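Local coordinates for mosquitocidal toxin (Bacillus sphaericus, PDB 2CB4), which probably transfers ADP-ribose from NAD+ to target proteins, through the catalytic domain of a mosquitocidal toxin whose other part carries ricin-B-type lectin repeats, at residues A[96-101]-A[120-125]; A[113-118]-A[180-185]; A[192-197]-A[219-224]; A[205-210]-A[228-233]. The protein carries 1 engineered substitution. All coordinates share one frame; numbering follows the deposited sequence.

Interaction 1: residues A[96-101]-A[120-125]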
# COMPACT_ATOMS: atom_id res chain seq x y z
N PRO A 96 -17.62 -19.34 12.90
CA PRO A 96 -18.60 -19.04 11.85
C PRO A 96 -17.99 -18.29 10.65
O PRO A 96 -16.92 -17.70 10.75
CB PRO A 96 -19.63 -18.13 12.56
CG PRO A 96 -19.34 -18.23 13.98
CD PRO A 96 -17.92 -18.61 14.15
N ARG A 97 -18.70 -18.31 9.52
CA ARG A 97 -18.24 -17.59 8.34
C ARG A 97 -18.12 -16.08 8.56
O ARG A 97 -17.25 -15.46 7.98
CB ARG A 97 -19.08 -17.92 7.13
CG ARG A 97 -18.89 -19.37 6.72
CD ARG A 97 -19.95 -19.80 5.74
NE ARG A 97 -19.75 -19.16 4.45
CZ ARG A 97 -20.70 -19.01 3.54
NH1 ARG A 97 -21.94 -19.48 3.74
NH2 ARG A 97 -20.41 -18.42 2.41
N VAL A 98 -18.97 -15.51 9.42
CA VAL A 98 -18.90 -14.09 9.77
C VAL A 98 -18.37 -14.02 11.22
O VAL A 98 -18.91 -14.65 12.12
CB VAL A 98 -20.28 -13.40 9.66
CG1 VAL A 98 -20.23 -11.98 10.22
CG2 VAL A 98 -20.76 -13.39 8.22
N THR A 99 -17.27 -13.30 11.41
CA THR A 99 -16.62 -13.20 12.72
C THR A 99 -16.55 -11.78 13.33
O THR A 99 -16.11 -11.61 14.47
CB THR A 99 -15.17 -13.80 12.66
OG1 THR A 99 -14.39 -13.04 11.72
CG2 THR A 99 -15.20 -15.27 12.19
N ASN A 100 -16.95 -10.78 12.59
CA ASN A 100 -16.87 -9.40 13.09
C ASN A 100 -18.15 -8.92 13.77
O ASN A 100 -19.25 -9.34 13.40
CB ASN A 100 -16.49 -8.44 11.95
CG ASN A 100 -17.61 -8.29 10.92
OD1 ASN A 100 -17.92 -9.24 10.20
ND2 ASN A 100 -18.23 -7.11 10.88
N GLN A 101 -18.02 -8.04 14.76
CA GLN A 101 -19.21 -7.52 15.43
C GLN A 101 -20.03 -6.55 14.56
O GLN A 101 -19.51 -5.64 13.92
CB GLN A 101 -18.92 -6.92 16.81
CG GLN A 101 -20.21 -6.69 17.64
CD GLN A 101 -19.94 -6.19 19.05
OE1 GLN A 101 -19.88 -4.98 19.28
NE2 GLN A 101 -19.84 -7.11 20.00
N PRO A 120 -23.71 -16.22 4.36
CA PRO A 120 -22.73 -16.11 5.46
C PRO A 120 -23.36 -15.50 6.70
O PRO A 120 -24.08 -14.50 6.63
CB PRO A 120 -21.66 -15.15 4.91
CG PRO A 120 -21.88 -15.14 3.44
CD PRO A 120 -23.31 -15.45 3.17
N SER A 121 -23.06 -16.10 7.85
CA SER A 121 -23.64 -15.60 9.09
C SER A 121 -22.78 -16.00 10.26
O SER A 121 -21.72 -16.60 10.09
CB SER A 121 -25.04 -16.21 9.25
OG SER A 121 -24.97 -17.59 9.53
N ILE A 122 -23.25 -15.66 11.45
CA ILE A 122 -22.57 -16.00 12.70
C ILE A 122 -22.99 -17.40 13.20
O ILE A 122 -22.55 -17.84 14.26
CB ILE A 122 -22.93 -14.98 13.82
CG1 ILE A 122 -24.44 -14.96 14.10
CG2 ILE A 122 -22.41 -13.58 13.49
CD1 ILE A 122 -24.80 -14.48 15.54
N PHE A 123 -23.84 -18.09 12.44
CA PHE A 123 -24.32 -19.41 12.84
C PHE A 123 -23.49 -20.59 12.31
O PHE A 123 -23.01 -20.59 11.17
CB PHE A 123 -25.79 -19.64 12.38
CG PHE A 123 -26.73 -18.53 12.74
CD1 PHE A 123 -27.14 -18.35 14.06
CD2 PHE A 123 -27.20 -17.63 11.77
CE1 PHE A 123 -27.99 -17.28 14.40
CE2 PHE A 123 -28.03 -16.58 12.10
CZ PHE A 123 -28.43 -16.40 13.41
N VAL A 124 -23.40 -21.64 13.14
CA VAL A 124 -22.71 -22.86 12.73
C VAL A 124 -23.70 -23.99 12.89
O VAL A 124 -24.34 -24.11 13.88
CB VAL A 124 -21.40 -23.11 13.58
CG1 VAL A 124 -20.88 -24.54 13.40
CG2 VAL A 124 -20.36 -22.11 13.20
N SER A 125 -23.88 -24.82 11.90
CA SER A 125 -24.84 -25.90 12.08
C SER A 125 -24.25 -27.21 12.56
O SER A 125 -23.10 -27.51 12.33
CB SER A 125 -25.55 -26.19 10.74
OG SER A 125 -26.49 -25.17 10.51
O HOH W 1 -20.87 -20.29 9.48
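The guanidinium of Arg-97 lies against the ring of Pro-120, which covers one of its faces: Pro-120 CA sits above the plane toward the rim, and Arg-97 NH2 is 3.7 Å from Pro-120 CG. Arg-97 NH1 hydrogen-bonds Asn-118 O, just before the second segment. A bend at chi3 (70°) turns the arginine chain back over the proline. The Phe-123 ring has Ile-122 CG1 over the centre of one face and meets the Tyr-114 ring of helix 111-117 at about 45° between planes.

A single direct backbone bond joins the segments: Val-98 N to Ser-121 O, 3.0 Å, with the donor some 50° out of the carbonyl plane. Next to it a water takes the Arg-97 amide (N to water O 2.9 Å) and lies 2.7 Å from Phe-123 O, bridging a gap too wide for direct pairing. The side chain of Ser-121 closes an ST turn, receiving Phe-123 N at its OG over 3.2 Å. Branched and ring carbons fill the rest: Val-98 CG2 is 3.9 Å from Pro-120 CB, and Pro-96 CG is 4.1 Å from Val-124 CG2.

Proline has no amide N-H needing a partner, so Pro-96 and Pro-120 offer ring carbons without leaving a donor to satisfy. The loop after helix 86-92 is thus held to the start of strand 123-131 by backbone and water bonds over an apolar base.

Interaction 2: residues A[113-118]-A[180-185]. Engineered in segment 180-185: Gln-180 (natural residue Glu).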
# COMPACT_ATOMS: atom_id res chain seq x y z
N ASN A 113 -32.80 -16.78 6.68
CA ASN A 113 -32.10 -16.70 5.43
C ASN A 113 -30.91 -17.64 5.44
O ASN A 113 -30.59 -18.29 4.42
CB ASN A 113 -31.62 -15.29 5.15
CG ASN A 113 -32.66 -14.45 4.48
OD1 ASN A 113 -33.81 -14.90 4.20
ND2 ASN A 113 -32.31 -13.23 4.22
N TYR A 114 -30.29 -17.70 6.62
CA TYR A 114 -29.13 -18.56 6.78
C TYR A 114 -29.50 -20.02 6.47
O TYR A 114 -28.89 -20.69 5.66
CB TYR A 114 -28.46 -18.33 8.15
CG TYR A 114 -27.66 -19.48 8.54
CD1 TYR A 114 -26.40 -19.65 7.96
CD2 TYR A 114 -28.18 -20.49 9.38
CE1 TYR A 114 -25.67 -20.80 8.22
CE2 TYR A 114 -27.45 -21.62 9.64
CZ TYR A 114 -26.19 -21.77 9.03
OH TYR A 114 -25.42 -22.85 9.34
N LEU A 115 -30.56 -20.49 7.07
CA LEU A 115 -31.07 -21.87 6.86
C LEU A 115 -31.60 -22.14 5.46
O LEU A 115 -31.51 -23.23 4.91
CB LEU A 115 -32.21 -22.13 7.85
CG LEU A 115 -31.93 -22.01 9.35
CD1 LEU A 115 -33.30 -21.98 10.05
CD2 LEU A 115 -31.01 -23.24 9.81
N ARG A 116 -32.30 -21.17 4.91
CA ARG A 116 -32.87 -21.35 3.60
C ARG A 116 -31.91 -21.20 2.43
O ARG A 116 -32.10 -21.82 1.38
CB ARG A 116 -34.01 -20.34 3.40
CG ARG A 116 -34.80 -20.58 2.08
CD ARG A 116 -36.04 -19.70 1.97
NE ARG A 116 -37.02 -19.95 3.02
CZ ARG A 116 -37.79 -21.04 3.07
NH1 ARG A 116 -37.69 -21.99 2.14
NH2 ARG A 116 -38.66 -21.18 4.07
N THR A 117 -30.93 -20.32 2.58
CA THR A 117 -30.02 -19.99 1.49
C THR A 117 -28.55 -20.29 1.72
O THR A 117 -27.77 -20.30 0.75
CB THR A 117 -30.12 -18.47 1.16
OG1 THR A 117 -29.37 -17.74 2.14
CG2 THR A 117 -31.55 -17.97 1.16
N ASN A 118 -28.16 -20.46 2.99
CA ASN A 118 -26.76 -20.69 3.34
C ASN A 118 -25.88 -19.45 3.21
O ASN A 118 -24.68 -19.56 3.02
CB ASN A 118 -26.13 -21.85 2.57
CG ASN A 118 -25.01 -22.55 3.37
OD1 ASN A 118 -25.00 -22.54 4.62
ND2 ASN A 118 -24.08 -23.15 2.65
N GLN A 180 -31.51 -30.00 12.45
CA GLN A 180 -30.39 -29.19 12.91
C GLN A 180 -30.48 -28.58 14.23
O GLN A 180 -31.56 -28.09 14.63
CB GLN A 180 -30.31 -27.96 12.05
CG GLN A 180 -29.45 -27.98 10.89
CD GLN A 180 -29.26 -26.55 10.36
OE1 GLN A 180 -28.78 -25.62 11.07
NE2 GLN A 180 -29.64 -26.34 9.12
N ILE A 181 -29.31 -28.42 14.85
CA ILE A 181 -29.18 -27.68 16.07
C ILE A 181 -28.15 -26.61 15.68
O ILE A 181 -27.07 -26.96 15.24
CB ILE A 181 -28.68 -28.57 17.21
CG1 ILE A 181 -29.46 -29.88 17.27
CG2 ILE A 181 -28.54 -27.71 18.48
CD1 ILE A 181 -31.13 -29.68 17.50
N THR A 182 -28.54 -25.34 15.71
CA THR A 182 -27.70 -24.23 15.28
C THR A 182 -27.03 -23.51 16.45
O THR A 182 -27.67 -23.35 17.51
CB THR A 182 -28.54 -23.20 14.49
OG1 THR A 182 -29.13 -23.84 13.35
CG2 THR A 182 -27.72 -22.01 14.03
N PHE A 183 -25.76 -23.09 16.24
CA PHE A 183 -24.98 -22.42 17.26
C PHE A 183 -24.56 -21.03 16.85
O PHE A 183 -23.64 -20.87 16.06
CB PHE A 183 -23.76 -23.25 17.66
CG PHE A 183 -24.12 -24.54 18.36
CD1 PHE A 183 -24.03 -24.65 19.75
CD2 PHE A 183 -24.57 -25.62 17.62
CE1 PHE A 183 -24.39 -25.83 20.39
CE2 PHE A 183 -24.92 -26.82 18.25
CZ PHE A 183 -24.85 -26.92 19.64
N PRO A 184 -25.22 -20.02 17.41
CA PRO A 184 -24.86 -18.63 17.09
C PRO A 184 -23.49 -18.41 17.74
O PRO A 184 -23.32 -18.68 18.94
CB PRO A 184 -25.97 -17.80 17.80
CG PRO A 184 -27.09 -18.76 18.06
CD PRO A 184 -26.40 -20.09 18.31
N GLY A 185 -22.50 -17.99 16.95
CA GLY A 185 -21.16 -17.77 17.47
C GLY A 185 -20.24 -19.00 17.34
O GLY A 185 -19.06 -18.94 17.70
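Helix 111-117 packs beside strand 180-184, whose first residue, the engineered Gln-180, stands where the natural chain has the second glutamate of a Glu-X-Glu sequence, the signature of arginine-specific ADP-ribosyltransferases; this is probably the catalytic glutamate. The contact is small and wholly buried, and the axes come no nearer than 11.9 Å, so side chains alone make it.

Leu-115 and Gln-180 slide past one another in opposite directions. The leucine methyl CD2 meets the side-chain amide, 3.5 Å from both Gln-180 NE2 and Gln-180 OE1, and also lies 4.1 Å from Thr-182 OG1. Tyr-114 presents the edge of its ring to Gln-180 OE1, with CE2 4.5 Å away, while Thr-182 CG2 approaches the ring obliquely at 4.4 Å from CE2. With chi1 at -59°, the threonine sets its CG2 anti to the backbone N and its OG1 toward the amide; a weak bond of 2.9 Å runs from Thr-182 OG1 to Gln-180 OE1.

Ser-125 of strand 123-131 is also bonded to Tyr-114 OH. Within the helix, Asn-113 O takes Thr-117 N and Thr-117 OG1 from opposite faces of its plane.

No hydrogen bond crosses between the segments. Leucine gives the helix an apolar surface that limits where the amide can lie, whereas the polar ends of the engineered amide find partners in Ser-125, Glu-178 and, weakly, Thr-182, which probably limit its rotation.

Interaction 3: residues A[192-197]-A[219-224]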
# COMPACT_ATOMS: atom_id res chain seq x y z
N ILE A 192 -15.73 -30.67 21.13
CA ILE A 192 -15.61 -31.61 20.02
C ILE A 192 -14.81 -32.78 20.54
O ILE A 192 -13.62 -32.67 20.86
CB ILE A 192 -14.96 -30.95 18.76
CG1 ILE A 192 -15.53 -29.54 18.55
CG2 ILE A 192 -15.15 -31.84 17.53
CD1 ILE A 192 -14.90 -28.76 17.38
N ARG A 193 -15.50 -33.91 20.69
CA ARG A 193 -14.88 -35.09 21.26
C ARG A 193 -14.02 -35.92 20.34
O ARG A 193 -12.99 -36.45 20.74
CB ARG A 193 -15.95 -36.00 21.91
CG ARG A 193 -15.27 -37.16 22.68
CD ARG A 193 -16.19 -37.81 23.67
NE ARG A 193 -17.13 -38.69 22.98
CZ ARG A 193 -18.05 -39.41 23.59
NH1 ARG A 193 -18.15 -39.39 24.90
NH2 ARG A 193 -18.88 -40.17 22.88
N SER A 194 -14.46 -36.08 19.10
CA SER A 194 -13.73 -36.91 18.17
C SER A 194 -14.16 -36.60 16.75
O SER A 194 -15.06 -35.79 16.51
CB SER A 194 -14.04 -38.39 18.48
OG SER A 194 -15.43 -38.70 18.23
N THR A 195 -13.57 -37.31 15.81
CA THR A 195 -13.99 -37.20 14.42
C THR A 195 -13.61 -38.46 13.66
O THR A 195 -12.63 -39.12 13.99
CB THR A 195 -13.46 -35.91 13.70
OG1 THR A 195 -14.20 -35.72 12.48
CG2 THR A 195 -11.97 -36.01 13.37
N TYR A 196 -14.41 -38.79 12.66
CA TYR A 196 -14.12 -39.90 11.78
C TYR A 196 -13.53 -39.27 10.53
O TYR A 196 -14.12 -38.33 9.99
CB TYR A 196 -15.39 -40.58 11.29
CG TYR A 196 -16.07 -41.44 12.29
CD1 TYR A 196 -15.40 -41.89 13.42
CD2 TYR A 196 -17.38 -41.82 12.11
CE1 TYR A 196 -16.03 -42.69 14.36
CE2 TYR A 196 -18.02 -42.65 13.02
CZ TYR A 196 -17.34 -43.07 14.14
OH TYR A 196 -17.99 -43.87 15.05
N GLU A 197 -12.42 -39.81 10.05
CA GLU A 197 -11.83 -39.34 8.80
C GLU A 197 -12.24 -40.36 7.73
O GLU A 197 -11.87 -41.53 7.80
CB GLU A 197 -10.31 -39.29 8.90
CG GLU A 197 -9.65 -38.93 7.61
CD GLU A 197 -8.17 -38.67 7.76
OE1 GLU A 197 -7.67 -38.59 8.91
OE2 GLU A 197 -7.50 -38.54 6.73
N ASN A 219 -13.05 -42.99 26.24
CA ASN A 219 -13.10 -44.42 25.89
C ASN A 219 -14.45 -44.86 25.34
O ASN A 219 -14.57 -45.96 24.81
CB ASN A 219 -12.71 -45.28 27.08
CG ASN A 219 -11.22 -45.30 27.29
OD1 ASN A 219 -10.73 -45.03 28.39
ND2 ASN A 219 -10.47 -45.55 26.22
N ASP A 220 -15.46 -43.99 25.45
CA ASP A 220 -16.79 -44.32 24.94
C ASP A 220 -16.89 -44.06 23.44
O ASP A 220 -17.92 -44.37 22.84
CB ASP A 220 -17.88 -43.50 25.65
CG ASP A 220 -17.92 -43.75 27.15
OD1 ASP A 220 -17.42 -44.80 27.62
OD2 ASP A 220 -18.47 -42.87 27.85
N VAL A 221 -15.86 -43.45 22.85
CA VAL A 221 -15.89 -43.17 21.43
C VAL A 221 -15.91 -44.51 20.68
O VAL A 221 -15.03 -45.38 20.85
CB VAL A 221 -14.72 -42.26 20.97
CG1 VAL A 221 -14.71 -42.17 19.43
CG2 VAL A 221 -14.79 -40.88 21.62
N SER A 222 -16.95 -44.66 19.88
CA SER A 222 -17.18 -45.87 19.10
C SER A 222 -16.71 -45.78 17.65
O SER A 222 -16.51 -44.71 17.10
CB SER A 222 -18.71 -46.17 19.09
OG SER A 222 -19.47 -45.00 18.75
N GLY A 223 -16.61 -46.94 17.02
CA GLY A 223 -16.24 -47.05 15.64
C GLY A 223 -16.03 -48.52 15.35
O GLY A 223 -16.06 -49.35 16.27
N PRO A 224 -15.80 -48.85 14.08
CA PRO A 224 -15.56 -50.23 13.68
C PRO A 224 -14.32 -50.74 14.38
O PRO A 224 -13.55 -49.97 14.99
CB PRO A 224 -15.32 -50.13 12.17
CG PRO A 224 -16.11 -48.93 11.74
CD PRO A 224 -16.16 -47.99 12.93
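Tyr-196 OH donates to Ser-222 O over 2.7 Å, the one hydrogen bond between strand 192-197 and the loop 219-224. The acceptor lies in the plane of the phenol ring, off its edge, but the hydroxyl stands about 50° out of the carbonyl plane of Ser-222. Tyrosine suits the site because it is long enough to cross from strand to loop, where even the near pair Ser-194 CA and Val-221 CA is 7.4 Å apart. Next to that carbonyl, Gly-223 CA comes within 3.7 Å of Tyr-196 OH.

Val-221 fills the other half of the contact. Its two methyls divide between neighbours: CG2 lies 3.5 Å from Arg-193 NE, and CG1 3.7 Å from Ser-194 OG. Arg-193 arrives from the opposite direction, its CG anti to the backbone N (chi1 -173°) and its chain bent at chi3, so that the aliphatic part also brushes Val-221. The backbone N of Val-221 lies over one face of the guanidinium. Asp-220 OD2 is 4.6 Å from Arg-193 NH1, and any attraction is probably only electrostatic, with no N-H pointing at the oxygen.

Arg-193 is held mainly from outside, by a salt bridge from NH2 to Glu-155 and a bond from NH1 to Thr-217; Ser-194 OG bonds the same carboxylate. The loop follows strand 192-199, 11° off its direction; Val-221 also touches Ile-208 of neighbouring strand 202-208, and strand 150-156, on which Glu-155 lies, pairs with 192-199.

Interaction 4: residues A[205-210]-A[228-233]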
# COMPACT_ATOMS: atom_id res chain seq x y z
N ARG A 205 -9.63 -43.54 9.73
CA ARG A 205 -9.06 -43.17 11.01
C ARG A 205 -10.08 -42.53 11.92
O ARG A 205 -10.99 -41.84 11.46
CB ARG A 205 -7.93 -42.18 10.78
CG ARG A 205 -7.24 -41.69 12.02
CD ARG A 205 -5.87 -41.18 11.64
NE ARG A 205 -4.91 -42.26 11.49
CZ ARG A 205 -3.95 -42.31 10.56
NH1 ARG A 205 -3.83 -41.34 9.67
NH2 ARG A 205 -3.13 -43.35 10.50
N ILE A 206 -9.89 -42.76 13.22
CA ILE A 206 -10.74 -42.18 14.25
C ILE A 206 -9.81 -41.31 15.10
O ILE A 206 -8.80 -41.79 15.60
CB ILE A 206 -11.40 -43.25 15.15
CG1 ILE A 206 -12.33 -44.12 14.30
CG2 ILE A 206 -12.20 -42.58 16.30
CD1 ILE A 206 -12.70 -45.43 14.95
N TRP A 207 -10.15 -40.03 15.20
CA TRP A 207 -9.37 -39.06 15.96
C TRP A 207 -10.09 -38.73 17.26
O TRP A 207 -11.29 -38.45 17.26
CB TRP A 207 -9.28 -37.75 15.17
CG TRP A 207 -8.44 -37.84 13.94
CD1 TRP A 207 -8.85 -38.13 12.64
CD2 TRP A 207 -7.04 -37.57 13.86
NE1 TRP A 207 -7.78 -38.09 11.79
CE2 TRP A 207 -6.65 -37.75 12.51
CE3 TRP A 207 -6.06 -37.23 14.82
CZ2 TRP A 207 -5.33 -37.59 12.09
CZ3 TRP A 207 -4.75 -37.07 14.39
CH2 TRP A 207 -4.40 -37.23 13.02
N ILE A 208 -9.33 -38.75 18.35
CA ILE A 208 -9.85 -38.41 19.67
C ILE A 208 -9.25 -37.06 20.07
O ILE A 208 -8.05 -36.86 19.90
CB ILE A 208 -9.42 -39.45 20.73
CG1 ILE A 208 -9.77 -40.89 20.27
CG2 ILE A 208 -10.06 -39.14 22.07
CD1 ILE A 208 -11.22 -41.10 20.10
N ASN A 209 -10.08 -36.16 20.58
CA ASN A 209 -9.61 -34.84 21.05
C ASN A 209 -9.36 -35.02 22.56
O ASN A 209 -10.30 -35.08 23.33
CB ASN A 209 -10.70 -33.79 20.85
CG ASN A 209 -10.26 -32.41 21.30
OD1 ASN A 209 -9.12 -32.21 21.70
ND2 ASN A 209 -11.16 -31.45 21.21
N PRO A 210 -8.09 -35.12 22.98
CA PRO A 210 -7.78 -35.32 24.41
C PRO A 210 -8.24 -34.16 25.31
O PRO A 210 -8.35 -34.31 26.51
CB PRO A 210 -6.24 -35.39 24.43
CG PRO A 210 -5.85 -35.67 23.01
CD PRO A 210 -6.87 -34.96 22.17
N SER A 228 -7.49 -47.52 12.73
CA SER A 228 -6.48 -46.65 13.37
C SER A 228 -7.20 -45.58 14.25
O SER A 228 -8.05 -44.83 13.77
CB SER A 228 -5.67 -45.92 12.27
OG SER A 228 -4.69 -45.01 12.78
N LYS A 229 -6.87 -45.54 15.53
CA LYS A 229 -7.44 -44.58 16.47
C LYS A 229 -6.28 -43.71 16.96
O LYS A 229 -5.30 -44.22 17.51
CB LYS A 229 -8.11 -45.28 17.64
CG LYS A 229 -8.70 -44.32 18.65
CD LYS A 229 -9.63 -45.05 19.62
CE LYS A 229 -10.93 -45.48 18.96
NZ LYS A 229 -11.96 -46.03 19.93
N VAL A 230 -6.36 -42.40 16.74
CA VAL A 230 -5.30 -41.49 17.11
C VAL A 230 -5.73 -40.39 18.08
O VAL A 230 -6.79 -39.79 17.92
CB VAL A 230 -4.68 -40.85 15.82
CG1 VAL A 230 -3.58 -39.87 16.14
CG2 VAL A 230 -4.14 -41.93 14.91
N PHE A 231 -4.88 -40.12 19.08
CA PHE A 231 -5.09 -39.04 20.05
C PHE A 231 -4.40 -37.85 19.47
O PHE A 231 -3.20 -37.84 19.28
CB PHE A 231 -4.55 -39.40 21.44
CG PHE A 231 -5.36 -40.44 22.10
CD1 PHE A 231 -6.34 -40.10 23.01
CD2 PHE A 231 -5.28 -41.76 21.64
CE1 PHE A 231 -7.16 -41.08 23.56
CE2 PHE A 231 -6.11 -42.75 22.18
CZ PHE A 231 -7.05 -42.40 23.14
N TRP A 232 -5.19 -36.84 19.16
CA TRP A 232 -4.67 -35.66 18.53
C TRP A 232 -3.82 -34.75 19.40
O TRP A 232 -3.99 -34.69 20.62
CB TRP A 232 -5.89 -34.87 18.02
CG TRP A 232 -5.54 -33.59 17.31
CD1 TRP A 232 -5.20 -33.44 15.98
CD2 TRP A 232 -5.47 -32.26 17.88
NE1 TRP A 232 -4.93 -32.12 15.70
CE2 TRP A 232 -5.09 -31.37 16.85
CE3 TRP A 232 -5.67 -31.74 19.18
CZ2 TRP A 232 -4.94 -30.00 17.06
CZ3 TRP A 232 -5.48 -30.37 19.39
CH2 TRP A 232 -5.13 -29.52 18.32
N HIS A 233 -2.93 -34.00 18.74
CA HIS A 233 -2.15 -32.93 19.37
C HIS A 233 -1.91 -31.91 18.24
O HIS A 233 -2.00 -32.28 17.07
CB HIS A 233 -0.83 -33.40 20.06
CG HIS A 233 0.15 -34.05 19.13
ND1 HIS A 233 0.91 -33.33 18.22
CD2 HIS A 233 0.50 -35.35 18.98
CE1 HIS A 233 1.67 -34.17 17.54
NE2 HIS A 233 1.44 -35.40 17.98
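Backbone bonds come first: Ile-206 N to Ser-228 O, Val-230 N to Ile-206 O and Ile-208 N to Val-230 O are each 2.8 Å, and Trp-232 N to Ile-208 O is 3.0 Å. All four run close to the C=O direction, joining two parallel strands whose axes are 4.7 Å apart.

Among side-chain polar bonds, Arg-205 grips Ser-228 OG side-on with two nitrogens, NE at 3.0 Å and NH2 at 3.2 Å, the oxygen in the guanidinium plane. The bend at chi3 (-81°) brings the guanidinium to it.

Apolar contacts divide between the sheet faces. On one, Val-230 CB lies over the Trp-207 indole; on the other, Ile-208 CB makes a CH-pi contact 4.2 Å from the Phe-231 ring centroid. Beyond the strands, Trp-232 turns its ring edge to Trp-207 CZ3, the indoles oblique and their NE1 atoms bonded to Asn-87 and Glu-197 respectively, and Pro-210 CG sits at the Phe-231 ring edge. Beta-branched valine and isoleucine suit extended backbone and put C-H groups against the rings.

Ile-206 and Ile-208 each bond two residues of the partner strand, one on each side of the residue they face, as in parallel beta strands, here extending the sheet of the ADP-ribosyltransferase domain.

In the fold
The four contacts fall into two pairs on one mixed sheet. Interactions 1 and 2 have centres 9 Å apart and lie on the neighbouring strands 123-131 and 180-184, one each, joined by Ile-122 O to Gly-185 N at 2.7 Å. Here Arg-80, Ser-125 and the engineered Gln-180 (natural Glu) match the Arg, Ser and Glu signature of the family, probably at the NAD site. Interactions 3 and 4, centres 8 Å apart, lie on strands 192-199 and 202-208, one each, bonded through Glu-197 N to Arg-205 O at 2.9 Å and Ile-192 O to Asn-209 ND2 at 2.8 Å. Centres of interactions 2 and 3 lie about 25 Å apart, on opposite sides of the domain's centre.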